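Local coordinates for protein aldose 1-epimerase (Caenorhabditis elegans, PDB 1LUR) that probably interconverts the alpha and beta anomers of aldose sugars such as galactose, at residues A[28-33]-A[109-114]; A[123-128]-A[140-145]; A[166-171]-A[304-309]; A[270-275]-A[327-332]. One frame throughout, in Å; residues are numbered along the deposited sequence.

The four contacts run from the edge of a large antiparallel sheet to the middle of the fold. Interactions 1 and 2 meet directly: Ala32 O accepts from Tyr145 OH, and strands 113-118 and 121-129 are neighbours in the sheet. Interaction 1 packs a turn at the sheet's edge, whereas interaction 2 is regular strand pairing with an apolar face and a polar, partly exposed one. Interaction 4 pairs two further strands of this sheet. Interaction 3, the most buried, belongs to a second sheet and relies on one hydroxyl bond and a water; it joins interaction 4 through Gln305 N to Val275 O and Leu169 N to Tyr327 OH.

Interaction 1: residues A[28-33]-A[109-114]; sequences LPFGAT and YRKWEV
The turn at Pro29-Ala32 is pinned to residues 110-112 by two backbone hydrogen bonds either side of the bridged pair Phe30 and Lys111, Trp112 N to Pro29 O (3.0 Å) and Gly31 N to Arg110 O (2.7 Å). Pro29 O is gripped twice, since Ala32 N closes the turn on it from the face opposite to Trp112 N. Trp112 carries the side-chain contact. Its CG lies anti to its carbonyl carbon (chi1 -64°); this brings the indole against the turn, and the methyl of Ala32 sits over the five-membered ring, CB 3.6 Å from its centroid and only 13° off the normal, a CH-pi contact. Trp112 NE1 is held by Leu107 O, which restrains the turn of the indole. On the other flank, Phe30 extends beside the 109-111 backbone: its CE1 lies 3.3 Å from Tyr109 O, and Lys111 CG comes to the ring edge, in plane, 4.0 Å from CD1. Pro29 CG touches Val114 CG2 at 4.1 Å where segment 109-114 enters its strand. Within the loop, Thr33 OG1 donates to Phe30 O at 2.9 Å, in the carbonyl plane. Pro29 to Ala32 form a type II beta turn with Gly31, phi 68°, at its third position, closing the beta hairpin of strands 24-28 and 33-40.

Interaction 2: residues A[123-128]-A[140-145]; sequences SFSVRA and KIDVTY
Two first torsions bring the central polar pair together: Ser125 holds OG anti to its backbone N (chi1 -173°), while Asp142 turns CG beside its own N (chi1 -80°), and the hydroxyl donates to Asp142 OD1 at 2.7 Å. It arrives from above the carboxylate plane. Lys140 NZ reaches the same oxygen from the opposite face, on the syn side, in a salt bridge of 2.7 Å, so OD1 is clamped between a hydroxyl and an ammonium group that would probably stabilise its negative charge. Replacing Asp142 with an alanine would probably leave the Lys140 ammonium without its carboxylate mate and the Ser125 hydroxyl free to turn. Farther along this face, Ser123 OG and Thr144 OG1 share a hydrogen bond of 2.7 Å, and at the other end the aliphatic part of Lys140 lies over one face of the Arg127 guanidinium, CD 3.6 Å from NH2.

The other face is apolar. Val126 and Ile141 stand side by side, pointing the same way, with Val126 CG1 4.2 Å from Ile141 CB. Tyr145 brings CD1 to the edge of the Phe124 ring, 3.9 Å from CE1, and its hydroxyl bonds to Ala32 O; Trp112 also packs on this face, against Phe124, Val126, Ile141 and Val143. Phe124 with Val143 and Val126 with Ile141 are the hydrogen-bonded pairs, the bond from Phe124 N to Val143 O measuring 2.7 Å. Such alternation of hydrogen-bonded and non-hydrogen-bonded pairs marks an antiparallel beta ladder, here between strands 121-129 and 138-147, consecutive strands of the large sheet of this mutarotase fold.

Interaction 3: residues A[166-171]-A[304-309]; sequences LLALTN and PQFHSA
Ala168 makes the first touch of the 166-171 segment, its CB 4.1 Å from CD1 of the Phe306 ring. Its backbone is hydrogen-bonded to Arg72 and Ala74, and its methyl points toward 304-309.

At Leu169 the side chain points away from 304-309 and touches His157 of strand 152-160, and the backbone does the work. Its carbonyl oxygen accepts from a water at 2.7 Å, and that water in turn accepts from Phe306 N at 2.8 Å. The water thus links two backbone segments that are not directly hydrogen-bonded at this point. Leu169 O also lies 3.6 Å from Gln305 CB.

Thr170 follows with the direct bond. Its OG1, anti to the backbone N (chi1 -162°), donates to Pro304 O at 2.6 Å, coming from well above the carbonyl plane, 57° out of it, and not along a lone pair. The same side chain packs its CB against Gln305 CB at 3.8 Å, which sets the two residues flank to flank. Beyond CB, the Gln305 amide bonds back to its own segment: NE2 donates to Phe306 O at 3.0 Å, nearly in line with that carbonyl, and more weakly to Ser308 OG, linking Gln305 to both residues.

The two segments run nearly antiparallel here, where strands 170-175 and 300-305 are neighbours in an antiparallel sheet. A threonine hydroxyl and a water make the links at this strand end, deep in the beta-supersandwich characteristic of galactose mutarotase relatives.

Interaction 4: residues A[270-275]-A[327-332]; sequences TTSYPV and YCQEIV
An antiparallel strand pair that ends in an ST turn joins 270-275 to 327-332. Thr270 and Val332 form its hydrogen-bonded pair, Val332 N meeting Thr270 O at 2.9 Å, and Thr271 OG1 makes the turn by accepting from Tyr273 N (3.0 Å) while donating to Glu330 O. That carbonyl also takes Ser272 N. Ser272 OG, held between its backbone N and carbonyl carbon (chi1 54°), accepts from Glu330 N and donates to Gln329 OE1 at 2.6 Å, from above the amide carbonyl plane. Gln329 lies over one face of the Tyr273 ring, CB 3.8 Å from the centroid in a CH-pi contact, while Ile331 CG1 stands at the ring edge. The Tyr273 and Tyr327 side chains cross at about a right angle and join hydroxyl to hydroxyl (2.7 Å). A phenylalanine in place of Tyr273 would probably keep the ring packing but leave Tyr327 OH and His157 ND1 each without this hydroxyl partner. Around the contact, strand 152-160 flanks strand 327-337 on the side away from 265-271, Pro304 of strand 300-305 packs on Thr271, Tyr273 and Ile331, and the Phe306 ring meets Tyr273 edge-to-face.

Interaction 1: residues A[28-33]-A[109-114]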
loop_
_atom_site.group_PDB
_atom_site.type_symbol
_atom_site.label_atom_id
_atom_site.label_comp_id
_atom_site.label_asym_id
_atom_site.label_seq_id
_atom_site.Cartn_x
_atom_site.Cartn_y
_atom_site.Cartn_z
ATOM N N LEU A 28 -9.895 8.359 6.371
ATOM C CA LEU A 28 -11.184 7.794 6.746
ATOM C C LEU A 28 -10.940 6.691 7.773
ATOM O O LEU A 28 -10.153 5.773 7.534
ATOM C CB LEU A 28 -11.879 7.218 5.508
ATOM C CG LEU A 28 -13.327 6.734 5.628
ATOM C CD1 LEU A 28 -14.243 7.909 5.974
ATOM C CD2 LEU A 28 -13.753 6.107 4.307
ATOM N N PRO A 29 -11.604 6.776 8.935
ATOM C CA PRO A 29 -11.455 5.779 9.999
ATOM C C PRO A 29 -11.657 4.360 9.484
ATOM O O PRO A 29 -10.989 3.423 9.931
ATOM C CB PRO A 29 -12.530 6.185 11.002
ATOM C CG PRO A 29 -12.587 7.671 10.840
ATOM C CD PRO A 29 -12.550 7.832 9.339
ATOM N N PHE A 30 -12.583 4.204 8.541
ATOM C CA PHE A 30 -12.855 2.890 7.977
ATOM C C PHE A 30 -11.661 2.424 7.165
ATOM O O PHE A 30 -11.299 3.033 6.155
ATOM C CB PHE A 30 -14.095 2.928 7.087
ATOM C CG PHE A 30 -14.436 1.600 6.484
ATOM C CD1 PHE A 30 -14.891 0.555 7.283
ATOM C CD2 PHE A 30 -14.278 1.383 5.122
ATOM C CE1 PHE A 30 -15.181 -0.690 6.731
ATOM C CE2 PHE A 30 -14.564 0.141 4.558
ATOM C CZ PHE A 30 -15.017 -0.897 5.366
ATOM N N GLY A 31 -11.048 1.337 7.619
ATOM C CA GLY A 31 -9.893 0.794 6.932
ATOM C C GLY A 31 -8.678 1.699 7.031
ATOM O O GLY A 31 -7.710 1.499 6.296
ATOM N N ALA A 32 -8.717 2.678 7.937
ATOM C CA ALA A 32 -7.603 3.619 8.118
ATOM C C ALA A 32 -7.110 3.975 6.721
ATOM O O ALA A 32 -5.918 3.884 6.415
ATOM C CB ALA A 32 -6.488 2.963 8.928
ATOM N N THR A 33 -8.061 4.391 5.893
ATOM C CA THR A 33 -7.845 4.770 4.502
ATOM C C THR A 33 -7.395 6.178 4.126
ATOM O O THR A 33 -7.831 7.167 4.713
ATOM C CB THR A 33 -9.139 4.507 3.696
ATOM O OG1 THR A 33 -9.556 3.151 3.887
ATOM C CG2 THR A 33 -8.917 4.774 2.211
ATOM N N TYR A 109 -11.050 -3.709 6.024
ATOM C CA TYR A 109 -12.514 -3.726 6.056
ATOM C C TYR A 109 -13.098 -3.461 7.429
ATOM O O TYR A 109 -14.268 -3.750 7.671
ATOM C CB TYR A 109 -13.046 -5.071 5.549
ATOM C CG TYR A 109 -12.773 -5.308 4.089
ATOM C CD1 TYR A 109 -13.356 -4.501 3.116
ATOM C CD2 TYR A 109 -11.900 -6.312 3.679
ATOM C CE1 TYR A 109 -13.071 -4.685 1.767
ATOM C CE2 TYR A 109 -11.610 -6.504 2.334
ATOM C CZ TYR A 109 -12.198 -5.683 1.383
ATOM O OH TYR A 109 -11.898 -5.848 0.050
ATOM N N ARG A 110 -12.295 -2.909 8.331
ATOM C CA ARG A 110 -12.795 -2.633 9.668
ATOM C C ARG A 110 -12.724 -1.159 10.045
ATOM O O ARG A 110 -11.941 -0.400 9.485
ATOM C CB ARG A 110 -12.036 -3.487 10.678
ATOM C CG ARG A 110 -12.209 -4.980 10.409
ATOM C CD ARG A 110 -11.484 -5.798 11.431
ATOM N NE ARG A 110 -11.949 -5.470 12.772
ATOM C CZ ARG A 110 -11.343 -5.860 13.885
ATOM N NH1 ARG A 110 -10.242 -6.598 13.815
ATOM N NH2 ARG A 110 -11.833 -5.504 15.065
ATOM N N LYS A 111 -13.571 -0.764 10.989
ATOM C CA LYS A 111 -13.626 0.611 11.456
ATOM C C LYS A 111 -12.595 0.826 12.558
ATOM O O LYS A 111 -12.718 0.280 13.657
ATOM C CB LYS A 111 -15.032 0.924 11.981
ATOM C CG LYS A 111 -16.154 0.515 11.027
ATOM C CD LYS A 111 -17.523 0.974 11.527
ATOM C CE LYS A 111 -17.691 2.475 11.356
ATOM N NZ LYS A 111 -17.592 2.852 9.916
ATOM N N TRP A 112 -11.571 1.618 12.254
ATOM C CA TRP A 112 -10.515 1.905 13.218
ATOM C C TRP A 112 -10.920 3.055 14.137
ATOM O O TRP A 112 -11.718 3.907 13.754
ATOM C CB TRP A 112 -9.234 2.312 12.495
ATOM C CG TRP A 112 -8.618 1.256 11.645
ATOM C CD1 TRP A 112 -9.212 0.559 10.631
ATOM C CD2 TRP A 112 -7.255 0.828 11.688
ATOM N NE1 TRP A 112 -8.292 -0.279 10.031
ATOM C CE2 TRP A 112 -7.084 -0.129 10.661
ATOM C CE3 TRP A 112 -6.159 1.164 12.489
ATOM C CZ2 TRP A 112 -5.857 -0.751 10.418
ATOM C CZ3 TRP A 112 -4.936 0.542 12.244
ATOM C CH2 TRP A 112 -4.798 -0.403 11.216
ATOM N N GLU A 113 -10.349 3.078 15.337
ATOM C CA GLU A 113 -10.639 4.126 16.312
ATOM C C GLU A 113 -9.694 5.301 16.067
ATOM O O GLU A 113 -8.556 5.108 15.646
ATOM C CB GLU A 113 -10.408 3.612 17.737
ATOM C CG GLU A 113 -11.376 2.535 18.190
ATOM C CD GLU A 113 -12.735 3.098 18.545
ATOM O OE1 GLU A 113 -12.812 3.883 19.513
ATOM O OE2 GLU A 113 -13.725 2.762 17.859
ATOM N N VAL A 114 -10.174 6.513 16.309
ATOM C CA VAL A 114 -9.347 7.693 16.119
ATOM C C VAL A 114 -8.747 7.950 17.490
ATOM O O VAL A 114 -9.462 8.325 18.417
ATOM C CB VAL A 114 -10.177 8.910 15.694
ATOM C CG1 VAL A 114 -9.307 10.156 15.721
ATOM C CG2 VAL A 114 -10.746 8.692 14.306
#

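Interaction 2: residues A[123-128]-A[140-145]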
loop_
_atom_site.group_PDB
_atom_site.type_symbol
_atom_site.label_atom_id
_atom_site.label_comp_id
_atom_site.label_asym_id
_atom_site.label_seq_id
_atom_site.Cartn_x
_atom_site.Cartn_y
_atom_site.Cartn_z
ATOM N N SER A 123 -4.057 9.644 13.989
ATOM C CA SER A 123 -3.667 8.274 14.289
ATOM C C SER A 123 -4.906 7.418 14.483
ATOM O O SER A 123 -5.895 7.861 15.068
ATOM C CB SER A 123 -2.801 8.214 15.546
ATOM O OG SER A 123 -1.596 8.946 15.384
ATOM N N PHE A 124 -4.848 6.190 13.972
ATOM C CA PHE A 124 -5.952 5.242 14.072
ATOM C C PHE A 124 -5.450 4.001 14.787
ATOM O O PHE A 124 -4.272 3.664 14.700
ATOM C CB PHE A 124 -6.441 4.810 12.688
ATOM C CG PHE A 124 -6.920 5.935 11.822
ATOM C CD1 PHE A 124 -6.151 6.383 10.756
ATOM C CD2 PHE A 124 -8.158 6.532 12.054
ATOM C CE1 PHE A 124 -6.606 7.407 9.926
ATOM C CE2 PHE A 124 -8.623 7.556 11.233
ATOM C CZ PHE A 124 -7.844 7.994 10.165
ATOM N N SER A 125 -6.341 3.317 15.492
ATOM C CA SER A 125 -5.945 2.112 16.201
ATOM C C SER A 125 -7.041 1.070 16.034
ATOM O O SER A 125 -8.200 1.413 15.825
ATOM C CB SER A 125 -5.720 2.404 17.683
ATOM O OG SER A 125 -5.183 1.263 18.339
ATOM N N VAL A 126 -6.661 -0.200 16.100
ATOM C CA VAL A 126 -7.615 -1.291 15.957
ATOM C C VAL A 126 -6.999 -2.580 16.481
ATOM O O VAL A 126 -5.778 -2.741 16.484
ATOM C CB VAL A 126 -8.022 -1.492 14.478
ATOM C CG1 VAL A 126 -6.868 -2.097 13.687
ATOM C CG2 VAL A 126 -9.261 -2.376 14.395
ATOM N N ARG A 127 -7.847 -3.492 16.940
ATOM C CA ARG A 127 -7.379 -4.763 17.463
ATOM C C ARG A 127 -7.910 -5.877 16.584
ATOM O O ARG A 127 -8.998 -5.768 16.020
ATOM C CB ARG A 127 -7.877 -4.978 18.895
ATOM C CG ARG A 127 -7.290 -4.035 19.915
ATOM C CD ARG A 127 -7.993 -4.211 21.259
ATOM N NE ARG A 127 -7.366 -3.424 22.311
ATOM C CZ ARG A 127 -6.205 -3.726 22.878
ATOM N NH1 ARG A 127 -5.535 -4.811 22.501
ATOM N NH2 ARG A 127 -5.707 -2.932 23.818
ATOM N N ALA A 128 -7.141 -6.952 16.479
ATOM C CA ALA A 128 -7.537 -8.091 15.668
ATOM C C ALA A 128 -6.932 -9.373 16.234
ATOM O O ALA A 128 -5.775 -9.392 16.647
ATOM C CB ALA A 128 -7.075 -7.886 14.223
ATOM N N LYS A 140 -2.567 -5.262 18.394
ATOM C CA LYS A 140 -3.165 -3.958 18.596
ATOM C C LYS A 140 -2.369 -3.155 17.575
ATOM O O LYS A 140 -1.159 -2.996 17.721
ATOM C CB LYS A 140 -2.903 -3.435 20.009
ATOM C CG LYS A 140 -3.491 -2.049 20.234
ATOM C CD LYS A 140 -3.185 -1.513 21.619
ATOM C CE LYS A 140 -3.613 -0.057 21.727
ATOM N NZ LYS A 140 -2.894 0.799 20.743
ATOM N N ILE A 141 -3.044 -2.684 16.535
ATOM C CA ILE A 141 -2.385 -1.919 15.492
ATOM C C ILE A 141 -2.722 -0.438 15.497
ATOM O O ILE A 141 -3.884 -0.056 15.629
ATOM C CB ILE A 141 -2.732 -2.489 14.085
ATOM C CG1 ILE A 141 -2.354 -3.969 14.005
ATOM C CG2 ILE A 141 -1.967 -1.745 13.003
ATOM C CD1 ILE A 141 -3.507 -4.911 14.254
ATOM N N ASP A 142 -1.687 0.386 15.341
ATOM C CA ASP A 142 -1.834 1.831 15.313
ATOM C C ASP A 142 -1.151 2.364 14.059
ATOM O O ASP A 142 0.008 2.051 13.794
ATOM C CB ASP A 142 -1.210 2.456 16.564
ATOM C CG ASP A 142 -2.114 2.351 17.778
ATOM O OD1 ASP A 142 -2.516 1.222 18.138
ATOM O OD2 ASP A 142 -2.429 3.407 18.372
ATOM N N VAL A 143 -1.891 3.153 13.286
ATOM C CA VAL A 143 -1.377 3.738 12.056
ATOM C C VAL A 143 -1.524 5.253 12.110
ATOM O O VAL A 143 -2.591 5.770 12.459
ATOM C CB VAL A 143 -2.144 3.203 10.830
ATOM C CG1 VAL A 143 -1.870 4.076 9.613
ATOM C CG2 VAL A 143 -1.727 1.764 10.558
ATOM N N THR A 144 -0.455 5.959 11.755
ATOM C CA THR A 144 -0.484 7.415 11.770
ATOM C C THR A 144 -0.133 8.021 10.424
ATOM O O THR A 144 0.754 7.532 9.722
ATOM C CB THR A 144 0.509 7.986 12.818
ATOM O OG1 THR A 144 0.209 7.452 14.113
ATOM C CG2 THR A 144 0.410 9.521 12.869
ATOM N N TYR A 145 -0.865 9.070 10.058
ATOM C CA TYR A 145 -0.642 9.777 8.810
ATOM C C TYR A 145 -0.260 11.180 9.262
ATOM O O TYR A 145 -0.978 11.791 10.060
ATOM C CB TYR A 145 -1.906 9.868 7.963
ATOM C CG TYR A 145 -2.333 8.584 7.304
ATOM C CD1 TYR A 145 -3.250 7.732 7.925
ATOM C CD2 TYR A 145 -1.884 8.253 6.026
ATOM C CE1 TYR A 145 -3.721 6.589 7.282
ATOM C CE2 TYR A 145 -2.348 7.107 5.373
ATOM C CZ TYR A 145 -3.273 6.284 6.009
ATOM O OH TYR A 145 -3.771 5.180 5.357
#

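Interaction 3: residues A[166-171]-A[304-309]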
loop_
_atom_site.group_PDB
_atom_site.type_symbol
_atom_site.label_atom_id
_atom_site.label_comp_id
_atom_site.label_asym_id
_atom_site.label_seq_id
_atom_site.Cartn_x
_atom_site.Cartn_y
_atom_site.Cartn_z
ATOM N N LEU A 166 1.239 -13.372 13.062
ATOM C CA LEU A 166 1.888 -12.781 11.900
ATOM C C LEU A 166 1.306 -11.397 11.627
ATOM O O LEU A 166 0.121 -11.167 11.844
ATOM C CB LEU A 166 1.669 -13.679 10.671
ATOM C CG LEU A 166 2.177 -15.127 10.713
ATOM C CD1 LEU A 166 1.519 -15.948 9.618
ATOM C CD2 LEU A 166 3.697 -15.146 10.557
ATOM N N LEU A 167 2.147 -10.467 11.185
ATOM C CA LEU A 167 1.686 -9.118 10.875
ATOM C C LEU A 167 2.593 -8.510 9.809
ATOM O O LEU A 167 3.804 -8.329 10.008
ATOM C CB LEU A 167 1.655 -8.211 12.115
ATOM C CG LEU A 167 0.849 -6.916 11.891
ATOM C CD1 LEU A 167 -0.641 -7.226 11.915
ATOM C CD2 LEU A 167 1.176 -5.890 12.962
ATOM N N ALA A 168 2.001 -8.215 8.662
ATOM C CA ALA A 168 2.736 -7.626 7.549
ATOM C C ALA A 168 1.743 -6.693 6.884
ATOM O O ALA A 168 0.866 -7.130 6.135
ATOM C CB ALA A 168 3.196 -8.715 6.595
ATOM N N LEU A 169 1.874 -5.403 7.175
ATOM C CA LEU A 169 0.970 -4.414 6.612
ATOM C C LEU A 169 1.503 -3.661 5.406
ATOM O O LEU A 169 2.648 -3.835 4.989
ATOM C CB LEU A 169 0.631 -3.376 7.687
ATOM C CG LEU A 169 0.386 -3.870 9.115
ATOM C CD1 LEU A 169 0.311 -2.673 10.062
ATOM C CD2 LEU A 169 -0.903 -4.682 9.163
ATOM N N THR A 170 0.634 -2.812 4.869
ATOM C CA THR A 170 0.936 -1.957 3.726
ATOM C C THR A 170 -0.189 -0.949 3.562
ATOM O O THR A 170 -1.196 -1.013 4.273
ATOM C CB THR A 170 1.115 -2.709 2.383
ATOM O OG1 THR A 170 1.798 -1.838 1.465
ATOM C CG2 THR A 170 -0.234 -3.088 1.759
ATOM N N ASN A 171 0.018 0.006 2.659
ATOM C CA ASN A 171 -0.966 1.047 2.363
ATOM C C ASN A 171 -1.326 0.781 0.908
ATOM O O ASN A 171 -0.444 0.666 0.056
ATOM C CB ASN A 171 -0.371 2.444 2.520
ATOM C CG ASN A 171 -1.320 3.521 2.052
ATOM O OD1 ASN A 171 -1.346 3.867 0.873
ATOM N ND2 ASN A 171 -2.137 4.030 2.968
ATOM N N PRO A 304 4.354 -0.389 -0.099
ATOM C CA PRO A 304 5.597 -0.747 0.593
ATOM C C PRO A 304 5.172 -1.845 1.563
ATOM O O PRO A 304 4.219 -1.659 2.311
ATOM C CB PRO A 304 5.975 0.543 1.307
ATOM C CG PRO A 304 5.469 1.601 0.357
ATOM C CD PRO A 304 4.105 1.062 -0.017
ATOM N N GLN A 305 5.869 -2.972 1.567
ATOM C CA GLN A 305 5.486 -4.069 2.464
ATOM C C GLN A 305 6.592 -5.108 2.525
ATOM O O GLN A 305 7.653 -4.935 1.922
ATOM C CB GLN A 305 4.253 -4.760 1.868
ATOM C CG GLN A 305 4.582 -5.341 0.478
ATOM C CD GLN A 305 3.464 -6.149 -0.169
ATOM O OE1 GLN A 305 2.396 -5.624 -0.476
ATOM N NE2 GLN A 305 3.722 -7.437 -0.397
ATOM N N PHE A 306 6.328 -6.193 3.250
ATOM C CA PHE A 306 7.287 -7.279 3.372
ATOM C C PHE A 306 6.913 -8.151 2.181
ATOM O O PHE A 306 5.803 -8.028 1.646
ATOM C CB PHE A 306 7.084 -8.096 4.657
ATOM C CG PHE A 306 7.616 -7.440 5.888
ATOM C CD1 PHE A 306 6.775 -6.731 6.736
ATOM C CD2 PHE A 306 8.970 -7.533 6.208
ATOM C CE1 PHE A 306 7.274 -6.125 7.893
ATOM C CE2 PHE A 306 9.479 -6.935 7.354
ATOM C CZ PHE A 306 8.635 -6.230 8.201
ATOM N N HIS A 307 7.815 -9.035 1.768
ATOM C CA HIS A 307 7.538 -9.910 0.633
ATOM C C HIS A 307 6.172 -10.566 0.724
ATOM O O HIS A 307 5.763 -11.026 1.793
ATOM C CB HIS A 307 8.574 -11.032 0.545
ATOM C CG HIS A 307 9.982 -10.551 0.387
ATOM N ND1 HIS A 307 10.595 -9.725 1.304
ATOM C CD2 HIS A 307 10.907 -10.808 -0.568
ATOM C CE1 HIS A 307 11.839 -9.496 0.923
ATOM N NE2 HIS A 307 12.054 -10.142 -0.210
ATOM N N SER A 308 5.482 -10.626 -0.407
ATOM C CA SER A 308 4.166 -11.242 -0.449
ATOM C C SER A 308 4.352 -12.744 -0.180
ATOM O O SER A 308 5.358 -13.330 -0.585
ATOM C CB SER A 308 3.536 -11.026 -1.824
ATOM O OG SER A 308 3.288 -9.655 -2.073
ATOM N N ALA A 309 3.397 -13.357 0.518
ATOM C CA ALA A 309 3.460 -14.788 0.840
ATOM C C ALA A 309 4.608 -15.157 1.777
ATOM O O ALA A 309 5.007 -16.321 1.840
ATOM C CB ALA A 309 3.559 -15.623 -0.445
HETATM O O HOH W 1 3.984 -6.122 4.869
#

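Interaction 4: residues A[270-275]-A[327-332]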
loop_
_atom_site.group_PDB
_atom_site.type_symbol
_atom_site.label_atom_id
_atom_site.label_comp_id
_atom_site.label_asym_id
_atom_site.label_seq_id
_atom_site.Cartn_x
_atom_site.Cartn_y
_atom_site.Cartn_z
ATOM N N THR A 270 10.642 6.529 0.404
ATOM C CA THR A 270 11.706 5.917 1.174
ATOM C C THR A 270 10.900 5.139 2.210
ATOM O O THR A 270 9.904 5.639 2.738
ATOM C CB THR A 270 12.632 6.948 1.852
ATOM O OG1 THR A 270 13.753 6.260 2.419
ATOM C CG2 THR A 270 11.913 7.705 2.950
ATOM N N THR A 271 11.294 3.905 2.476
ATOM C CA THR A 271 10.566 3.100 3.444
ATOM C C THR A 271 11.461 2.115 4.158
ATOM O O THR A 271 12.537 1.766 3.673
ATOM C CB THR A 271 9.421 2.319 2.751
ATOM O OG1 THR A 271 8.795 1.439 3.696
ATOM C CG2 THR A 271 9.963 1.492 1.586
ATOM N N SER A 272 11.004 1.675 5.323
ATOM C CA SER A 272 11.744 0.721 6.128
ATOM C C SER A 272 11.456 -0.672 5.589
ATOM O O SER A 272 12.221 -1.609 5.832
ATOM C CB SER A 272 11.305 0.820 7.587
ATOM O OG SER A 272 9.893 0.684 7.699
ATOM N N TYR A 273 10.347 -0.804 4.863
ATOM C CA TYR A 273 9.967 -2.092 4.291
ATOM C C TYR A 273 11.006 -2.520 3.255
ATOM O O TYR A 273 11.626 -1.680 2.599
ATOM C CB TYR A 273 8.579 -2.022 3.636
ATOM C CG TYR A 273 7.414 -2.003 4.619
ATOM C CD1 TYR A 273 6.720 -0.825 4.887
ATOM C CD2 TYR A 273 7.020 -3.162 5.289
ATOM C CE1 TYR A 273 5.662 -0.794 5.803
ATOM C CE2 TYR A 273 5.959 -3.146 6.208
ATOM C CZ TYR A 273 5.290 -1.956 6.459
ATOM O OH TYR A 273 4.259 -1.921 7.367
ATOM N N PRO A 274 11.202 -3.841 3.091
ATOM C CA PRO A 274 12.168 -4.397 2.145
ATOM C C PRO A 274 11.708 -4.438 0.693
ATOM O O PRO A 274 12.532 -4.552 -0.215
ATOM C CB PRO A 274 12.427 -5.785 2.715
ATOM C CG PRO A 274 11.056 -6.178 3.177
ATOM C CD PRO A 274 10.567 -4.916 3.877
ATOM N N VAL A 275 10.401 -4.367 0.459
ATOM C CA VAL A 275 9.912 -4.397 -0.912
ATOM C C VAL A 275 8.777 -3.415 -1.132
ATOM O O VAL A 275 8.215 -2.858 -0.187
ATOM C CB VAL A 275 9.400 -5.814 -1.321
ATOM C CG1 VAL A 275 10.369 -6.880 -0.851
ATOM C CG2 VAL A 275 8.009 -6.062 -0.766
ATOM N N TYR A 327 6.137 -3.889 16.383
ATOM C CA TYR A 327 6.149 -3.862 14.930
ATOM C C TYR A 327 6.317 -2.368 14.692
ATOM O O TYR A 327 5.566 -1.562 15.251
ATOM C CB TYR A 327 4.807 -4.329 14.373
ATOM C CG TYR A 327 4.714 -4.305 12.865
ATOM C CD1 TYR A 327 4.878 -5.472 12.113
ATOM C CD2 TYR A 327 4.418 -3.124 12.194
ATOM C CE1 TYR A 327 4.737 -5.458 10.725
ATOM C CE2 TYR A 327 4.276 -3.090 10.815
ATOM C CZ TYR A 327 4.431 -4.261 10.083
ATOM O OH TYR A 327 4.240 -4.227 8.726
ATOM N N CYS A 328 7.292 -1.988 13.876
ATOM C CA CYS A 328 7.513 -0.573 13.617
ATOM C C CYS A 328 8.088 -0.356 12.226
ATOM O O CYS A 328 9.238 -0.688 11.971
ATOM C CB CYS A 328 8.468 -0.004 14.676
ATOM S SG CYS A 328 8.544 1.806 14.735
ATOM N N GLN A 329 7.273 0.186 11.328
ATOM C CA GLN A 329 7.702 0.452 9.954
ATOM C C GLN A 329 7.171 1.820 9.554
ATOM O O GLN A 329 6.236 2.332 10.168
ATOM C CB GLN A 329 7.126 -0.589 8.986
ATOM C CG GLN A 329 7.476 -2.045 9.283
ATOM C CD GLN A 329 8.955 -2.360 9.113
ATOM O OE1 GLN A 329 9.612 -1.854 8.202
ATOM N NE2 GLN A 329 9.477 -3.230 9.974
ATOM N N GLU A 330 7.766 2.413 8.525
ATOM C CA GLU A 330 7.323 3.719 8.066
ATOM C C GLU A 330 7.504 3.867 6.563
ATOM O O GLU A 330 8.324 3.181 5.942
ATOM C CB GLU A 330 8.077 4.850 8.786
ATOM C CG GLU A 330 9.511 5.047 8.340
ATOM C CD GLU A 330 10.090 6.393 8.773
ATOM O OE1 GLU A 330 11.260 6.664 8.437
ATOM O OE2 GLU A 330 9.379 7.179 9.441
ATOM N N ILE A 331 6.714 4.765 5.994
ATOM C CA ILE A 331 6.741 5.050 4.570
ATOM C C ILE A 331 6.716 6.563 4.465
ATOM O O ILE A 331 5.822 7.204 5.021
ATOM C CB ILE A 331 5.488 4.510 3.855
ATOM C CG1 ILE A 331 5.306 3.019 4.143
ATOM C CG2 ILE A 331 5.627 4.712 2.364
ATOM C CD1 ILE A 331 3.988 2.447 3.622
ATOM N N VAL A 332 7.699 7.139 3.777
ATOM C CA VAL A 332 7.744 8.587 3.626
ATOM C C VAL A 332 7.557 8.980 2.166
ATOM O O VAL A 332 8.374 8.626 1.317
ATOM C CB VAL A 332 9.085 9.169 4.133
ATOM C CG1 VAL A 332 9.061 10.702 4.028
ATOM C CG2 VAL A 332 9.317 8.744 5.571
#